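Local coordinates for AlgX/AlgJ SGNH hydrolase-like domain-containing protein (Eubacterium siraeum, PDB 4NZK), which is of unknown function but belongs to the DHHW family of the SGNH hydrolase clan and is therefore likely to share that clan's hydrolase-like fold, at residues F331-T335 against F336-G340; E166-G169 against A170-A174; V65-G69 against H70-I74. All coordinates share one frame; numbering follows the deposited sequence.

Contact 1 (F331-T335 against F336-G340); sequences FTMCT and FSAVG
The strand passes directly into a helix, whose first i to i+4 bonds run to the carbonyls of Cys334 and Thr335: Ala338 N donates to Cys334 O at 3.1 Å and Val339 N to Thr335 O at 3.0 Å. Cys334, the N-cap residue, also takes a weak bond from Ser337 N on the same carbonyl oxygen. Its SG, with chi1 at 76°, sits between the backbone N and the carbonyl carbon and comes alongside the first helical turn, 3.9 Å from Phe336 CB and near the plane of the Phe336 ring at its edge. SG is covalently linked to an oxygen of an unidentified ligand. Ser337 brings its CB to 3.5 Å from Cys334 O, while its OG is bonded to Asp288 and Asn342; Asp288 also accepts from Cys334 N, so one carboxylate ties strand end and helix start together. In the conformers described, chi1 of 52° brings CG of selenomethionine Met333 to 4.1 Å from Ala338 CB, with SE 3.8 Å from Ser337 CB, and Thr335 OG1 is bonded to His126. Such a β-strand-to-helix turn, at the C-terminal end of a central parallel strand, is characteristic of α/β folds like that of the SGNH hydrolases, where active sites commonly gather at this edge of the sheet; the unidentified adduct, probably from the crystallisation liquor, may mark such a pocket.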
loop_
_atom_site.group_PDB
_atom_site.type_symbol
_atom_site.label_atom_id
_atom_site.label_comp_id
_atom_site.label_asym_id
_atom_site.label_seq_id
_atom_site.Cartn_x
_atom_site.Cartn_y
_atom_site.Cartn_z
ATOM N N PHE A 331 8.897 -2.877 3.356
ATOM C CA PHE A 331 8.369 -1.574 3.720
ATOM C C PHE A 331 7.728 -1.008 2.450
ATOM O O PHE A 331 8.402 -0.878 1.392
ATOM C CB PHE A 331 9.480 -0.629 4.143
ATOM C CG PHE A 331 10.014 -0.920 5.505
ATOM C CD1 PHE A 331 11.021 -1.839 5.683
ATOM C CD2 PHE A 331 9.461 -0.320 6.612
ATOM C CE1 PHE A 331 11.527 -2.106 6.952
ATOM C CE2 PHE A 331 9.938 -0.595 7.888
ATOM C CZ PHE A 331 10.966 -1.496 8.046
ATOM N N THR A 332 6.435 -0.714 2.539
ATOM C CA THR A 332 5.733 -0.204 1.388
ATOM C C THR A 332 4.693 0.804 1.812
ATOM O O THR A 332 3.955 0.592 2.761
ATOM C CB THR A 332 5.160 -1.359 0.549
ATOM O OG1 THR A 332 4.593 -0.829 -0.676
ATOM C CG2 THR A 332 4.125 -2.165 1.279
HETATM N N MSE A 333 4.666 1.914 1.081
HETATM C CA MSE A 333 3.786 3.022 1.397
HETATM C C MSE A 333 3.803 4.015 0.286
HETATM O O MSE A 333 4.646 3.937 -0.610
HETATM C CB MSE A 333 4.222 3.700 2.691
HETATM C CG MSE A 333 5.696 4.121 2.774
HETATM SE SE MSE A 333 5.882 4.697 4.676
HETATM C CE MSE A 333 6.354 2.811 5.004
ATOM N N CYS A 334 2.876 4.962 0.314
ATOM C CA CYS A 334 2.887 6.013 -0.692
ATOM C C CYS A 334 3.918 7.079 -0.326
ATOM O O CYS A 334 4.401 7.174 0.793
ATOM C CB CYS A 334 1.499 6.619 -0.878
ATOM S SG CYS A 334 1.033 7.739 0.468
ATOM N N THR A 335 4.220 7.913 -1.303
ATOM C CA THR A 335 5.224 8.950 -1.139
ATOM C C THR A 335 4.902 9.894 0.002
ATOM O O THR A 335 5.775 10.255 0.768
ATOM C CB THR A 335 5.415 9.744 -2.424
ATOM O OG1 THR A 335 4.123 9.975 -3.008
ATOM C CG2 THR A 335 6.339 8.993 -3.402
ATOM N N PHE A 336 3.645 10.311 0.117
ATOM C CA PHE A 336 3.290 11.238 1.183
ATOM C C PHE A 336 3.648 10.656 2.562
ATOM O O PHE A 336 4.072 11.354 3.467
ATOM C CB PHE A 336 1.803 11.515 1.162
ATOM C CG PHE A 336 1.323 12.337 0.007
ATOM C CD1 PHE A 336 1.265 13.733 0.102
ATOM C CD2 PHE A 336 0.835 11.741 -1.139
ATOM C CE1 PHE A 336 0.774 14.504 -0.944
ATOM C CE2 PHE A 336 0.333 12.510 -2.172
ATOM C CZ PHE A 336 0.280 13.888 -2.072
ATOM N N SER A 337 3.442 9.358 2.728
ATOM C CA SER A 337 3.777 8.714 3.997
ATOM C C SER A 337 5.288 8.646 4.204
ATOM O O SER A 337 5.774 8.945 5.294
ATOM C CB SER A 337 3.230 7.301 4.076
ATOM O OG SER A 337 1.848 7.302 4.195
ATOM N N ALA A 338 6.037 8.264 3.164
ATOM C CA ALA A 338 7.470 8.090 3.314
ATOM C C ALA A 338 8.182 9.402 3.569
ATOM O O ALA A 338 9.181 9.406 4.274
ATOM C CB ALA A 338 8.055 7.439 2.077
ATOM N N VAL A 339 7.714 10.508 2.988
ATOM C CA VAL A 339 8.387 11.791 3.158
ATOM C C VAL A 339 7.863 12.647 4.312
ATOM O O VAL A 339 8.508 13.630 4.695
ATOM C CB VAL A 339 8.443 12.630 1.875
ATOM C CG1 VAL A 339 8.994 11.803 0.715
ATOM C CG2 VAL A 339 7.083 13.230 1.519
ATOM N N GLY A 340 6.744 12.235 4.885
ATOM C CA GLY A 340 6.025 12.998 5.898
ATOM C C GLY A 340 6.012 12.359 7.266
ATOM O O GLY A 340 6.879 11.538 7.619
#

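Contact 2 (E166-G169 against A170-A174); sequences EPLG and AYYAA
Leu168 and Tyr172, one helical turn apart, lie side by side and point the same way. The leucine, with CG anti to the backbone N (chi1 179°), brings its end beside the tyrosine ring and sets CD1 3.8 Å from Tyr172 CE2, while its CG is 3.9 Å from that same ring carbon. The Tyr172 ring also dips toward the backbone, its CD2 coming to 3.3 Å from Leu168 O, the oxygen that accepts the bond from Tyr172 N. Tyr171 brings CD2 over one face of the Tyr172 ring, 4.0 Å above the plane and shifted toward the rim. Farther out, Tyr172 stacks on His152 and bonds through OH to Glu155, so an alanine here would probably leave Leu168 and His152 without their aromatic neighbour and Glu155 without its hydroxyl partner. The helix backbone is regular: Ala170 N donates to Glu166 O, the N-cap carbonyl, at 3.2 Å, and Tyr171 N to Pro167 O at 2.8 Å. Helix 167-180 begins just after the DHHW sequence that names the family. Pro167 packs on Phe220, Tyr222 and Tyr223 of strand 218-224, which Leu168 also touches, while Tyr171 meets Phe297 edge-to-face and bonds through OH to Lys186 O.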
loop_
_atom_site.group_PDB
_atom_site.type_symbol
_atom_site.label_atom_id
_atom_site.label_comp_id
_atom_site.label_asym_id
_atom_site.label_seq_id
_atom_site.Cartn_x
_atom_site.Cartn_y
_atom_site.Cartn_z
ATOM N N GLU A 166 -6.405 1.286 -7.191
ATOM C CA GLU A 166 -7.252 0.116 -7.281
ATOM C C GLU A 166 -6.395 -1.108 -7.006
ATOM O O GLU A 166 -5.158 -1.064 -7.179
ATOM C CB GLU A 166 -7.815 -0.020 -8.697
ATOM C CG GLU A 166 -8.917 0.986 -9.085
ATOM C CD GLU A 166 -10.338 0.510 -8.789
ATOM O OE1 GLU A 166 -10.552 -0.695 -8.522
ATOM O OE2 GLU A 166 -11.277 1.357 -8.922
ATOM N N PRO A 167 -7.026 -2.220 -6.625
ATOM C CA PRO A 167 -6.286 -3.456 -6.468
ATOM C C PRO A 167 -5.457 -3.822 -7.708
ATOM O O PRO A 167 -4.354 -4.348 -7.545
ATOM C CB PRO A 167 -7.378 -4.471 -6.142
ATOM C CG PRO A 167 -8.405 -3.632 -5.379
ATOM C CD PRO A 167 -8.429 -2.339 -6.146
ATOM N N LEU A 168 -5.884 -3.462 -8.915
ATOM C CA LEU A 168 -5.075 -3.767 -10.107
ATOM C C LEU A 168 -3.720 -3.051 -10.037
ATOM O O LEU A 168 -2.710 -3.602 -10.436
ATOM C CB LEU A 168 -5.838 -3.402 -11.380
ATOM C CG LEU A 168 -5.132 -3.619 -12.744
ATOM C CD1 LEU A 168 -4.789 -5.073 -12.955
ATOM C CD2 LEU A 168 -5.938 -3.094 -13.910
ATOM N N GLY A 169 -3.724 -1.796 -9.589
ATOM C CA GLY A 169 -2.477 -1.058 -9.394
ATOM C C GLY A 169 -1.600 -1.769 -8.380
ATOM O O GLY A 169 -0.389 -1.952 -8.598
ATOM N N ALA A 170 -2.201 -2.172 -7.268
ATOM C CA ALA A 170 -1.453 -2.867 -6.219
ATOM C C ALA A 170 -0.868 -4.156 -6.742
ATOM O O ALA A 170 0.226 -4.545 -6.315
ATOM C CB ALA A 170 -2.327 -3.131 -5.028
ATOM N N TYR A 171 -1.593 -4.846 -7.635
ATOM C CA TYR A 171 -1.071 -6.063 -8.243
ATOM C C TYR A 171 0.220 -5.818 -8.989
ATOM O O TYR A 171 1.174 -6.612 -8.871
ATOM C CB TYR A 171 -2.100 -6.656 -9.224
ATOM C CG TYR A 171 -1.601 -7.820 -10.020
ATOM C CD1 TYR A 171 -1.496 -9.095 -9.446
ATOM C CD2 TYR A 171 -1.166 -7.658 -11.320
ATOM C CE1 TYR A 171 -1.014 -10.191 -10.180
ATOM C CE2 TYR A 171 -0.690 -8.759 -12.074
ATOM C CZ TYR A 171 -0.603 -10.012 -11.492
ATOM O OH TYR A 171 -0.175 -11.119 -12.239
ATOM N N TYR A 172 0.275 -4.756 -9.795
ATOM C CA TYR A 172 1.522 -4.493 -10.527
ATOM C C TYR A 172 2.702 -4.187 -9.611
ATOM O O TYR A 172 3.837 -4.553 -9.917
ATOM C CB TYR A 172 1.341 -3.410 -11.548
ATOM C CG TYR A 172 0.488 -3.851 -12.718
ATOM C CD1 TYR A 172 0.862 -4.928 -13.516
ATOM C CD2 TYR A 172 -0.696 -3.212 -13.017
ATOM C CE1 TYR A 172 0.054 -5.353 -14.584
ATOM C CE2 TYR A 172 -1.495 -3.621 -14.069
ATOM C CZ TYR A 172 -1.111 -4.679 -14.868
ATOM O OH TYR A 172 -1.884 -5.060 -15.960
ATOM N N ALA A 173 2.453 -3.504 -8.499
ATOM C CA ALA A 173 3.501 -3.245 -7.532
ATOM C C ALA A 173 3.897 -4.532 -6.824
ATOM O O ALA A 173 5.107 -4.831 -6.703
ATOM C CB ALA A 173 3.067 -2.171 -6.564
ATOM N N ALA A 174 2.907 -5.341 -6.431
ATOM C CA ALA A 174 3.188 -6.631 -5.804
ATOM C C ALA A 174 4.003 -7.498 -6.749
ATOM O O ALA A 174 4.940 -8.200 -6.339
ATOM C CB ALA A 174 1.907 -7.337 -5.384
#

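Contact 3 (V65-G69 against H70-I74); sequences VDIDG and HTWGI
His70 re-enters the sheet by pairing with Ile67: its N donates to Ile67 O at 3.0 Å from well above the carbonyl plane, and its own O accepts Ile67 N at 2.8 Å. The imidazole, in the conformer described, shares a face with Ile67 and Trp72 and bonds through ND1 to Asp216. Thr71 faces Asp66 in a non-hydrogen-bonded pair, yet the side chains supply a bond of their own. The threonine hydroxyl, anti to its carbonyl carbon (chi1 -57°), donates to Asp66 OD1 at 2.7 Å, meeting it 47° out of the carboxylate plane; that oxygen also forms a salt bridge with Arg212. Trp72 returns to the opposite face of the ribbon and exchanges two backbone bonds with Val65, of which Trp72 N to Val65 O, at 2.8 Å, is almost straight. Over one face of its indole lies Ile67 CD1, 3.9 Å from the centre of the five-membered ring, a CH-π contact. At the ring edge a water lies in plane, accepting from Trp72 NE1 at 2.9 Å and donating to Ile67 O at 2.7 Å; together with His70 N, this gives the turn carbonyl two donors. Ile74 ends the row, its CD1 4.4 Å from Val65 CG1. Asp68 and Gly69, both with positive phi, form the corner of a type I' turn, the classic tight connection of a two-residue β-hairpin.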
loop_
_atom_site.group_PDB
_atom_site.type_symbol
_atom_site.label_atom_id
_atom_site.label_comp_id
_atom_site.label_asym_id
_atom_site.label_seq_id
_atom_site.Cartn_x
_atom_site.Cartn_y
_atom_site.Cartn_z
ATOM N N VAL A 65 -11.118 17.807 -10.846
ATOM C CA VAL A 65 -11.079 18.160 -12.267
ATOM C C VAL A 65 -11.710 17.066 -13.107
ATOM O O VAL A 65 -11.676 15.902 -12.737
ATOM C CB VAL A 65 -9.608 18.406 -12.678
ATOM C CG1 VAL A 65 -8.762 17.161 -12.457
ATOM C CG2 VAL A 65 -9.464 18.961 -14.092
ATOM N N ASP A 66 -12.350 17.459 -14.215
ATOM C CA ASP A 66 -12.913 16.477 -15.120
ATOM C C ASP A 66 -11.920 16.142 -16.230
ATOM O O ASP A 66 -11.336 17.027 -16.867
ATOM C CB ASP A 66 -14.239 16.977 -15.711
ATOM C CG ASP A 66 -15.381 17.033 -14.695
ATOM O OD1 ASP A 66 -15.159 16.831 -13.494
ATOM O OD2 ASP A 66 -16.531 17.300 -15.114
ATOM N N ILE A 67 -11.717 14.857 -16.433
ATOM C CA ILE A 67 -10.792 14.372 -17.460
ATOM C C ILE A 67 -11.512 13.308 -18.268
ATOM O O ILE A 67 -11.969 12.308 -17.710
ATOM C CB ILE A 67 -9.541 13.731 -16.833
ATOM C CG1 ILE A 67 -8.816 14.704 -15.904
ATOM C CG2 ILE A 67 -8.573 13.267 -17.927
ATOM C CD1 ILE A 67 -7.684 14.057 -15.099
ATOM N N ASP A 68 -11.643 13.552 -19.572
ATOM C CA ASP A 68 -12.287 12.592 -20.470
ATOM C C ASP A 68 -13.655 12.154 -19.948
ATOM O O ASP A 68 -13.995 10.962 -19.940
ATOM C CB ASP A 68 -11.352 11.388 -20.685
ATOM C CG ASP A 68 -10.029 11.778 -21.385
ATOM O OD1 ASP A 68 -10.028 12.726 -22.226
ATOM O OD2 ASP A 68 -8.997 11.122 -21.099
ATOM N N GLY A 69 -14.426 13.146 -19.488
ATOM C CA GLY A 69 -15.804 12.927 -19.046
ATOM C C GLY A 69 -15.990 12.369 -17.644
ATOM O O GLY A 69 -17.122 12.083 -17.248
ATOM N N HIS A 70 -14.901 12.200 -16.878
ATOM C CA HIS A 70 -15.005 11.678 -15.507
ATOM C C HIS A 70 -14.334 12.655 -14.544
ATOM O O HIS A 70 -13.301 13.229 -14.852
ATOM C CB HIS A 70 -14.336 10.299 -15.326
ATOM C CG HIS A 70 -15.189 9.115 -15.709
ATOM N ND1 HIS A 70 -16.300 8.719 -14.991
ATOM C CD2 HIS A 70 -15.043 8.202 -16.697
ATOM C CE1 HIS A 70 -16.819 7.636 -15.538
ATOM N NE2 HIS A 70 -16.075 7.301 -16.576
ATOM N N THR A 71 -14.925 12.803 -13.380
ATOM C CA THR A 71 -14.362 13.662 -12.353
ATOM C C THR A 71 -13.338 12.881 -11.548
ATOM O O THR A 71 -13.594 11.771 -11.046
ATOM C CB THR A 71 -15.456 14.174 -11.411
ATOM O OG1 THR A 71 -16.447 14.873 -12.186
ATOM C CG2 THR A 71 -14.877 15.111 -10.347
ATOM N N TRP A 72 -12.203 13.529 -11.355
ATOM C CA TRP A 72 -11.170 13.018 -10.484
ATOM C C TRP A 72 -10.945 13.961 -9.303
ATOM O O TRP A 72 -11.088 15.172 -9.432
ATOM C CB TRP A 72 -9.844 13.000 -11.226
ATOM C CG TRP A 72 -9.698 11.983 -12.274
ATOM C CD1 TRP A 72 -10.346 11.936 -13.473
ATOM C CD2 TRP A 72 -8.750 10.912 -12.282
ATOM N NE1 TRP A 72 -9.898 10.870 -14.194
ATOM C CE2 TRP A 72 -8.914 10.230 -13.495
ATOM C CE3 TRP A 72 -7.813 10.433 -11.355
ATOM C CZ2 TRP A 72 -8.144 9.102 -13.835
ATOM C CZ3 TRP A 72 -7.049 9.333 -11.698
ATOM C CH2 TRP A 72 -7.241 8.675 -12.921
ATOM N N GLY A 73 -10.548 13.380 -8.173
ATOM C CA GLY A 73 -9.945 14.112 -7.067
ATOM C C GLY A 73 -8.514 13.596 -6.996
ATOM O O GLY A 73 -8.299 12.379 -6.867
ATOM N N ILE A 74 -7.547 14.524 -7.091
ATOM C CA ILE A 74 -6.114 14.213 -7.137
ATOM C C ILE A 74 -5.372 15.003 -6.102
ATOM O O ILE A 74 -5.442 16.250 -6.075
ATOM C CB ILE A 74 -5.545 14.541 -8.529
ATOM C CG1 ILE A 74 -6.339 13.772 -9.589
ATOM C CG2 ILE A 74 -4.029 14.232 -8.569
ATOM C CD1 ILE A 74 -5.959 14.072 -11.015
HETATM O O HOH W 1 -10.910 9.971 -16.796
#

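Following the chain, contact 3 comes first, closing the tight hairpin between strands 62-67 and 70-75 at the margin of the molecule. Contact 2 follows at the start of helix 167-180, and contact 1 comes late, at the junction of strand 328-334 with helix 335-339. Each joins immediately successive segments, so the three lie in series and none nests in or crosses another. Nor do they touch: contacts 1 and 2 have centres about 16 Å apart, whereas contact 3 is about 25 Å from contact 1, centre to centre. Together they sample a small antiparallel sheet, a helix packed on strand 218-224, and the central mixed sheet, three parts of one monomer.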